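Local coordinates for lectin (Trichosanthes anguina, PDB 4HR6), which binds galactosides through ricin-type beta-trefoil domains and is a nontoxic, three-chain homologue of type II ribosome-inactivating proteins, at residues M159-C164 with K245-H250; L233-A238 with Q258-F263; E188-A193 with N213-V218. All blocks are in the same frame, centred on the assembly; numbering follows the deposited sequence.

Overall arrangement
All three contacts belong to the second ricin-type beta-trefoil domain of the chain, and strands 234-237 and 247-250 tie contacts 1 and 2 together. Their centres are about 9 Å apart, and the two strands pair antiparallel, with Ile248 N 2.9 Å from Asp236 O. Both contacts reach the bound methyl galactoside: Asp236 of contact 2 hydrogen-bonds it, and His250 of contact 1 lies against it. Contact 3, centred about 15 Å from contact 1 and 14 Å from contact 2, keeps away from the sugar; the Trp217 side chain is about 14 Å from it. Leu249 and Met235 both pack on Trp217, joining the three contacts through the apolar interior.

Contact 1: M159-C164 with K245-H250; sequences MWLEEC and KKIILH. With AMG (methyl alpha-D-galactopyranoside), chain E.
Lys245 lies across the indole of Trp160, and its side chain can be followed outward over one ring face. CB already stands over the indole, 3.9 Å from Trp160 CE3. CG drops closer, 3.3 Å from Trp160 CD2, almost straight above the five-membered ring in a close CH-pi contact. A bend at chi2 (71°) keeps the chain running over the indole; CD passes higher above the ring, and CE stands over Trp160 NE1 at 3.9 Å. A second bend, at chi4, folds NZ back toward the indole, 4.4 Å from the centroid of the five-membered ring, an off-centre cation-pi contact. NZ is also 4.1 Å from Glu162 OE1, too far for a salt bridge, though the carboxylate may still steady the ammonium electrostatically.

Glu162 grips the indole as well. Trp160 NE1 donates to the anti lone pair of Glu162 OE1 at 2.8 Å, close to the ring plane, but the bond is bent, with an angle of 132° at the hydrogen. The indole is thus held at its edge by the acid and on one face by the lysine.

Deeper in, the side chains are apolar. Met159 and Ile247 cross at about a right angle, Met159 CE against Ile247 CG2, while Ile247 CD1 touches Leu161 CG only loosely. The backbones share no direct hydrogen bond; a water accepts from Ile247 N and donates to Met159 O, bridging the two strands. Farther along 245-250, one face of the His250 ring lies against the sugar.

Strands 159-163 and 247-250 run at 111° to each other and belong to different sheets. The first pairs with strand 148-153, the second lies between 201-208 and 234-237, and Ile204 of strand 201-208 touches both Met159 and Ile247.

Contact 2: L233-A238 with Q258-F263; sequences LAMDVA and QQWVLF. With AMG (methyl alpha-D-galactopyranoside), chain E.
Asp236 OD1 takes a hydrogen bond from Gln258 NE2 at 3.1 Å. The galactoside's AMG O3 donates to the same Asp236 OD1 at 2.6 Å. The amide reaches OD1 on its anti side, 28° out of the carboxylate plane, and the two flat groups are turned 69° apart. Asp236 OD2 receives AMG O4 at 3.1 Å. With CG opposite the backbone N (chi1 172°), the Asp236 carboxylate is carried out to the sugar. Gln258 is a second-shell support: its OE1 is held by the backbone N of His253 and Gly254, and its NE2 also donates to Arg251 O, which should fix the amide's rotation.

One residue earlier in the strand, Met235 O lies at the edge of the Trp260 ring, in its plane, and takes a weak but nearly straight bond from Trp260 NE1 at 3.5 Å. A water donates to Met235 O and Gln258 O and weakly accepts from Trp260 NE1, so that N-H is shared between two weak acceptors. The Met235 sulfur sits above the six-membered ring in a distant Met-aromatic contact, and Val237 CG2 packs 3.9 Å from Trp260 CH2.

An aspartate gripping galactose O3 and O4, backed by the glutamine of a Gln-x-Trp motif whose tryptophan packs against the same strand, is the hallmark of a ricin-type beta-trefoil sugar site.

Contact 3: E188-A193 with N213-V218; sequences ELCVTA and NNQRWV
Three hydrogen bonds fasten the loop 213-218 to strand 189-193. Gln215 NE2 donates to Thr192 OG1 at 3.0 Å, with the hydroxyl close to the amide plane. The backbone bond from Ala193 N to Asn214 O is also 3.0 Å. Trp217 NE1 points straight at Val191 O, 3.2 Å away and exactly in the ring plane, though the indole N-H comes in from above the carbonyl plane, 59° out of it.

Close packing fills in around these bonds. Gln215 lies alongside Thr192, and its NE2 passes 3.4 Å from Cys190 CB. Thr192 CG2 rests 3.3 Å from Asn214 OD1. The Val191 and Trp217 side chains cross at about a right angle, with Val191 CG1 3.8 Å from Trp217 NE1.

A second shell sets these groups in place. Thr192 OG1 donates to Cys190 O at 2.9 Å, which fixes the hydroxyl and leaves it to accept from the amide. With chi1 at -46°, OG1 is swung beside its own backbone N, where it can reach that carbonyl. Gln215 is held further by Asn208 O at NE2 and Asp210 N at OE1, and a disulfide bridges Cys190 to Cys209. Ile181 and Leu249, on two other strands, pack on the Trp217 indole.

Gln215-Arg216-Trp217 is a Gln-x-Trp motif; as in other ricin-type lectins it probably closes a repeat, here tying the loop to a strand of the beta-trefoil core.

Contact 1: M159-C164 with K245-H250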
# COMPACT_ATOMS: atom_id res chain seq x y z
N MET C 159 -1.23 -10.13 22.52
CA MET C 159 -0.31 -9.58 21.52
C MET C 159 0.37 -8.27 21.92
O MET C 159 -0.24 -7.41 22.56
CB MET C 159 -1.01 -9.43 20.16
CG MET C 159 -2.00 -8.28 20.04
SD MET C 159 -2.33 -7.89 18.31
CE MET C 159 -2.57 -6.12 18.43
N TRP C 160 1.64 -8.15 21.56
CA TRP C 160 2.41 -6.92 21.72
C TRP C 160 3.65 -6.93 20.80
O TRP C 160 3.85 -7.86 20.02
CB TRP C 160 2.83 -6.71 23.19
CG TRP C 160 3.57 -7.87 23.80
CD1 TRP C 160 4.84 -8.29 23.53
CD2 TRP C 160 3.06 -8.76 24.80
NE1 TRP C 160 5.16 -9.40 24.28
CE2 TRP C 160 4.08 -9.70 25.08
CE3 TRP C 160 1.85 -8.85 25.50
CZ2 TRP C 160 3.92 -10.72 26.02
CZ3 TRP C 160 1.69 -9.87 26.43
CH2 TRP C 160 2.72 -10.79 26.68
N LEU C 161 4.47 -5.90 20.93
CA LEU C 161 5.67 -5.77 20.11
C LEU C 161 6.89 -6.48 20.68
O LEU C 161 7.27 -6.30 21.84
CB LEU C 161 5.96 -4.28 19.88
CG LEU C 161 4.89 -3.61 19.03
CD1 LEU C 161 5.03 -2.09 19.08
CD2 LEU C 161 4.95 -4.13 17.61
N GLU C 162 7.50 -7.30 19.84
CA GLU C 162 8.74 -7.97 20.14
C GLU C 162 9.71 -7.64 19.00
O GLU C 162 9.31 -7.06 17.99
CB GLU C 162 8.50 -9.48 20.23
CG GLU C 162 7.70 -9.89 21.46
CD GLU C 162 8.49 -9.72 22.76
OE1 GLU C 162 7.88 -9.35 23.79
OE2 GLU C 162 9.71 -9.96 22.76
N GLU C 163 10.97 -7.98 19.19
CA GLU C 163 11.97 -7.83 18.16
C GLU C 163 11.63 -8.79 17.03
O GLU C 163 11.35 -9.96 17.27
CB GLU C 163 13.37 -8.16 18.70
CG GLU C 163 14.50 -7.40 18.03
CD GLU C 163 14.61 -5.95 18.50
OE1 GLU C 163 14.71 -5.05 17.64
OE2 GLU C 163 14.58 -5.71 19.72
N CYS C 164 11.68 -8.29 15.80
CA CYS C 164 11.40 -9.11 14.63
C CYS C 164 12.40 -10.23 14.48
O CYS C 164 13.60 -10.01 14.66
CB CYS C 164 11.43 -8.27 13.35
SG CYS C 164 10.26 -6.91 13.39
N LYS C 245 3.94 -3.45 26.98
CA LYS C 245 3.25 -4.61 26.42
C LYS C 245 1.76 -4.38 26.10
O LYS C 245 0.99 -5.34 26.03
CB LYS C 245 3.42 -5.82 27.34
CG LYS C 245 4.55 -6.75 26.95
CD LYS C 245 5.91 -6.14 27.19
CE LYS C 245 7.02 -7.13 26.86
NZ LYS C 245 6.93 -8.38 27.68
N LYS C 246 1.36 -3.11 25.89
CA LYS C 246 -0.05 -2.77 25.62
C LYS C 246 -0.28 -2.04 24.28
O LYS C 246 0.18 -0.91 24.07
CB LYS C 246 -0.64 -1.92 26.77
CG LYS C 246 -1.47 -2.70 27.79
CD LYS C 246 -0.61 -3.33 28.88
CE LYS C 246 -1.43 -3.99 29.99
NZ LYS C 246 -1.57 -5.47 29.81
N ILE C 247 -1.02 -2.71 23.39
CA ILE C 247 -1.55 -2.09 22.18
C ILE C 247 -2.99 -1.69 22.45
O ILE C 247 -3.81 -2.52 22.85
CB ILE C 247 -1.52 -3.07 20.98
CG1 ILE C 247 -0.13 -3.68 20.81
CG2 ILE C 247 -1.98 -2.35 19.70
CD1 ILE C 247 0.98 -2.65 20.73
N ILE C 248 -3.30 -0.41 22.24
CA ILE C 248 -4.62 0.12 22.48
C ILE C 248 -5.23 0.72 21.21
O ILE C 248 -4.54 0.87 20.20
CB ILE C 248 -4.60 1.20 23.59
CG1 ILE C 248 -3.83 2.44 23.14
CG2 ILE C 248 -3.99 0.62 24.87
CD1 ILE C 248 -3.89 3.60 24.12
N LEU C 249 -6.51 1.08 21.30
CA LEU C 249 -7.27 1.70 20.23
C LEU C 249 -7.55 3.15 20.60
O LEU C 249 -8.33 3.42 21.50
CB LEU C 249 -8.58 0.94 20.02
CG LEU C 249 -9.44 1.31 18.81
CD1 LEU C 249 -8.67 1.13 17.51
CD2 LEU C 249 -10.68 0.43 18.79
N HIS C 250 -6.92 4.07 19.88
CA HIS C 250 -6.83 5.45 20.32
C HIS C 250 -7.36 6.41 19.27
O HIS C 250 -7.55 6.04 18.12
CB HIS C 250 -5.35 5.75 20.61
CG HIS C 250 -5.13 7.01 21.38
ND1 HIS C 250 -4.95 8.23 20.77
CD2 HIS C 250 -5.02 7.24 22.71
CE1 HIS C 250 -4.76 9.16 21.69
NE2 HIS C 250 -4.80 8.58 22.88
C1 AMG E . -0.02 9.51 24.86
C2 AMG E . 0.25 9.09 23.41
C3 AMG E . -1.00 8.45 22.79
C4 AMG E . -1.50 7.31 23.67
C5 AMG E . -1.64 7.78 25.13
C6 AMG E . -2.01 6.64 26.08
C7 AMG E . -0.76 11.51 25.91
O1 AMG E . -1.03 10.52 24.92
O2 AMG E . 0.67 10.24 22.68
O3 AMG E . -0.73 7.95 21.47
O4 AMG E . -0.59 6.21 23.56
O5 AMG E . -0.42 8.36 25.60
O6 AMG E . -2.59 7.21 27.26
O HOH W 1 -1.67 -5.49 23.50

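Contact 2: L233-A238 with Q258-F263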
# COMPACT_ATOMS: atom_id res chain seq x y z
N LEU C 233 -10.85 5.23 14.86
CA LEU C 233 -9.78 5.03 15.84
C LEU C 233 -8.64 4.18 15.25
O LEU C 233 -8.88 3.31 14.41
CB LEU C 233 -10.31 4.34 17.10
CG LEU C 233 -11.55 4.92 17.81
CD1 LEU C 233 -12.05 3.94 18.86
CD2 LEU C 233 -11.25 6.28 18.42
N ALA C 234 -7.43 4.41 15.76
CA ALA C 234 -6.21 3.76 15.26
C ALA C 234 -5.52 2.91 16.32
O ALA C 234 -5.48 3.25 17.49
CB ALA C 234 -5.24 4.82 14.80
N MET C 235 -4.94 1.81 15.86
CA MET C 235 -4.06 0.98 16.66
C MET C 235 -2.86 1.84 17.09
O MET C 235 -2.37 2.68 16.33
CB MET C 235 -3.64 -0.23 15.83
CG MET C 235 -3.17 -1.41 16.63
SD MET C 235 -3.05 -2.93 15.67
CE MET C 235 -4.75 -3.20 15.22
N ASP C 236 -2.41 1.64 18.32
CA ASP C 236 -1.57 2.62 19.01
C ASP C 236 -0.77 1.93 20.10
O ASP C 236 -1.33 1.20 20.94
CB ASP C 236 -2.47 3.73 19.58
CG ASP C 236 -1.73 4.72 20.49
OD1 ASP C 236 -2.08 5.93 20.50
OD2 ASP C 236 -0.81 4.30 21.19
N VAL C 237 0.55 2.14 20.08
CA VAL C 237 1.45 1.64 21.09
C VAL C 237 1.40 2.61 22.27
O VAL C 237 1.81 3.77 22.16
CB VAL C 237 2.91 1.51 20.57
CG1 VAL C 237 3.80 0.86 21.63
CG2 VAL C 237 2.95 0.69 19.28
N ALA C 238 0.88 2.12 23.40
CA ALA C 238 0.60 2.96 24.58
C ALA C 238 1.83 3.71 25.06
O ALA C 238 2.87 3.09 25.32
CB ALA C 238 0.05 2.09 25.71
N GLN C 258 1.56 5.29 16.14
CA GLN C 258 0.38 4.89 15.35
C GLN C 258 0.70 4.56 13.87
O GLN C 258 -0.22 4.36 13.05
CB GLN C 258 -0.69 5.99 15.41
CG GLN C 258 -1.45 6.01 16.72
CD GLN C 258 -2.51 7.09 16.76
OE1 GLN C 258 -2.75 7.78 15.77
NE2 GLN C 258 -3.16 7.24 17.91
N GLN C 259 1.98 4.48 13.54
CA GLN C 259 2.43 4.18 12.18
C GLN C 259 2.92 2.76 12.14
O GLN C 259 3.64 2.33 13.02
CB GLN C 259 3.53 5.16 11.75
CG GLN C 259 3.02 6.55 11.37
CD GLN C 259 4.15 7.50 11.00
OE1 GLN C 259 5.19 7.07 10.49
NE2 GLN C 259 3.97 8.80 11.27
N TRP C 260 2.53 2.04 11.09
CA TRP C 260 2.81 0.63 10.92
C TRP C 260 3.15 0.33 9.47
O TRP C 260 2.80 1.10 8.58
CB TRP C 260 1.57 -0.20 11.29
CG TRP C 260 1.03 0.07 12.66
CD1 TRP C 260 0.15 1.04 13.03
CD2 TRP C 260 1.37 -0.65 13.84
NE1 TRP C 260 -0.09 0.97 14.38
CE2 TRP C 260 0.64 -0.07 14.90
CE3 TRP C 260 2.20 -1.74 14.11
CZ2 TRP C 260 0.74 -0.54 16.22
CZ3 TRP C 260 2.28 -2.21 15.43
CH2 TRP C 260 1.56 -1.61 16.46
N VAL C 261 3.81 -0.79 9.23
CA VAL C 261 4.14 -1.19 7.88
C VAL C 261 3.82 -2.65 7.76
O VAL C 261 4.19 -3.42 8.65
CB VAL C 261 5.65 -0.99 7.57
CG1 VAL C 261 6.03 -1.65 6.25
CG2 VAL C 261 6.01 0.49 7.58
N LEU C 262 3.14 -3.02 6.68
CA LEU C 262 2.89 -4.41 6.37
C LEU C 262 4.13 -4.93 5.66
O LEU C 262 4.46 -4.46 4.56
CB LEU C 262 1.68 -4.54 5.44
CG LEU C 262 0.79 -5.79 5.48
CD1 LEU C 262 0.33 -6.15 4.08
CD2 LEU C 262 1.42 -6.99 6.14
N PHE C 263 4.81 -5.90 6.26
CA PHE C 263 5.99 -6.45 5.64
C PHE C 263 5.65 -7.83 5.07
O PHE C 263 5.75 -8.86 5.73
CB PHE C 263 7.18 -6.47 6.61
CG PHE C 263 8.52 -6.55 5.93
CD1 PHE C 263 9.25 -5.41 5.65
CD2 PHE C 263 9.04 -7.78 5.54
CE1 PHE C 263 10.48 -5.48 5.02
CE2 PHE C 263 10.28 -7.86 4.90
CZ PHE C 263 11.00 -6.71 4.64
C1 AMG E . -0.02 9.51 24.86
C2 AMG E . 0.25 9.09 23.41
C3 AMG E . -1.00 8.45 22.79
C4 AMG E . -1.50 7.31 23.67
C5 AMG E . -1.64 7.78 25.13
C6 AMG E . -2.01 6.64 26.08
C7 AMG E . -0.76 11.51 25.91
O1 AMG E . -1.03 10.52 24.92
O2 AMG E . 0.67 10.24 22.68
O3 AMG E . -0.73 7.95 21.47
O4 AMG E . -0.59 6.21 23.56
O5 AMG E . -0.42 8.36 25.60
O6 AMG E . -2.59 7.21 27.26
O HOH W 2 -2.55 2.98 13.67

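Contact 3: E188-A193 with N213-V218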
# COMPACT_ATOMS: atom_id res chain seq x y z
N GLU C 188 -9.00 -19.27 13.24
CA GLU C 188 -10.22 -19.04 14.04
C GLU C 188 -10.02 -17.86 14.99
O GLU C 188 -10.99 -17.38 15.60
CB GLU C 188 -10.58 -20.30 14.84
CG GLU C 188 -10.97 -21.49 13.96
CD GLU C 188 -11.06 -22.82 14.71
OE1 GLU C 188 -10.47 -22.96 15.81
OE2 GLU C 188 -11.72 -23.74 14.18
N LEU C 189 -8.78 -17.37 15.07
CA LEU C 189 -8.36 -16.31 15.99
C LEU C 189 -8.15 -14.94 15.33
O LEU C 189 -7.38 -14.80 14.39
CB LEU C 189 -7.06 -16.74 16.68
CG LEU C 189 -7.13 -18.02 17.52
CD1 LEU C 189 -5.75 -18.37 18.07
CD2 LEU C 189 -8.13 -17.85 18.65
N CYS C 190 -8.79 -13.91 15.87
CA CYS C 190 -8.81 -12.59 15.28
C CYS C 190 -8.25 -11.55 16.22
O CYS C 190 -8.49 -11.62 17.42
CB CYS C 190 -10.25 -12.20 14.95
SG CYS C 190 -10.87 -12.74 13.34
N VAL C 191 -7.53 -10.58 15.68
CA VAL C 191 -7.13 -9.40 16.42
C VAL C 191 -8.39 -8.64 16.76
O VAL C 191 -9.19 -8.34 15.88
CB VAL C 191 -6.16 -8.52 15.61
CG1 VAL C 191 -5.94 -7.18 16.28
CG2 VAL C 191 -4.83 -9.24 15.40
N THR C 192 -8.58 -8.31 18.04
CA THR C 192 -9.86 -7.80 18.55
C THR C 192 -9.65 -6.73 19.60
O THR C 192 -8.78 -6.87 20.43
CB THR C 192 -10.68 -8.91 19.24
OG1 THR C 192 -10.68 -10.10 18.44
CG2 THR C 192 -12.11 -8.44 19.49
N ALA C 193 -10.46 -5.69 19.55
CA ALA C 193 -10.45 -4.66 20.57
C ALA C 193 -11.39 -5.02 21.76
O ALA C 193 -12.61 -5.10 21.59
CB ALA C 193 -10.86 -3.33 19.96
N ASN C 213 -17.94 -6.05 15.11
CA ASN C 213 -17.37 -4.74 14.77
C ASN C 213 -16.21 -4.27 15.67
O ASN C 213 -15.99 -3.07 15.87
CB ASN C 213 -18.48 -3.68 14.76
CG ASN C 213 -19.08 -3.46 16.13
OD1 ASN C 213 -18.94 -4.30 17.02
ND2 ASN C 213 -19.77 -2.34 16.31
N ASN C 214 -15.46 -5.21 16.23
CA ASN C 214 -14.18 -4.87 16.82
C ASN C 214 -13.10 -5.86 16.39
O ASN C 214 -12.07 -5.98 17.05
CB ASN C 214 -14.31 -4.79 18.34
CG ASN C 214 -15.17 -5.90 18.90
OD1 ASN C 214 -14.94 -7.08 18.63
ND2 ASN C 214 -16.19 -5.52 19.67
N GLN C 215 -13.34 -6.54 15.27
CA GLN C 215 -12.35 -7.40 14.63
C GLN C 215 -12.08 -6.96 13.17
O GLN C 215 -11.55 -7.73 12.37
CB GLN C 215 -12.83 -8.86 14.67
CG GLN C 215 -13.12 -9.37 16.07
CD GLN C 215 -13.48 -10.85 16.10
OE1 GLN C 215 -14.25 -11.33 15.28
NE2 GLN C 215 -12.90 -11.58 17.05
N ARG C 216 -12.46 -5.73 12.84
CA ARG C 216 -12.40 -5.24 11.46
C ARG C 216 -11.51 -4.02 11.35
O ARG C 216 -11.78 -2.99 11.96
CB ARG C 216 -13.79 -4.88 10.92
CG ARG C 216 -13.80 -4.58 9.41
CD ARG C 216 -15.21 -4.48 8.82
NE ARG C 216 -15.25 -3.62 7.63
CZ ARG C 216 -16.36 -3.07 7.11
NH1 ARG C 216 -17.56 -3.27 7.65
NH2 ARG C 216 -16.26 -2.30 6.05
N TRP C 217 -10.48 -4.15 10.51
CA TRP C 217 -9.39 -3.17 10.42
C TRP C 217 -9.14 -2.75 8.98
O TRP C 217 -9.28 -3.56 8.08
CB TRP C 217 -8.12 -3.80 10.97
CG TRP C 217 -8.32 -4.34 12.33
CD1 TRP C 217 -8.52 -5.65 12.69
CD2 TRP C 217 -8.39 -3.57 13.52
NE1 TRP C 217 -8.68 -5.73 14.04
CE2 TRP C 217 -8.62 -4.47 14.58
CE3 TRP C 217 -8.29 -2.20 13.80
CZ2 TRP C 217 -8.74 -4.05 15.89
CZ3 TRP C 217 -8.41 -1.79 15.11
CH2 TRP C 217 -8.63 -2.70 16.14
N VAL C 218 -8.75 -1.49 8.78
CA VAL C 218 -8.32 -1.03 7.47
C VAL C 218 -6.94 -0.35 7.53
O VAL C 218 -6.69 0.56 8.35
CB VAL C 218 -9.37 -0.12 6.79
CG1 VAL C 218 -9.72 1.09 7.66
CG2 VAL C 218 -8.90 0.32 5.41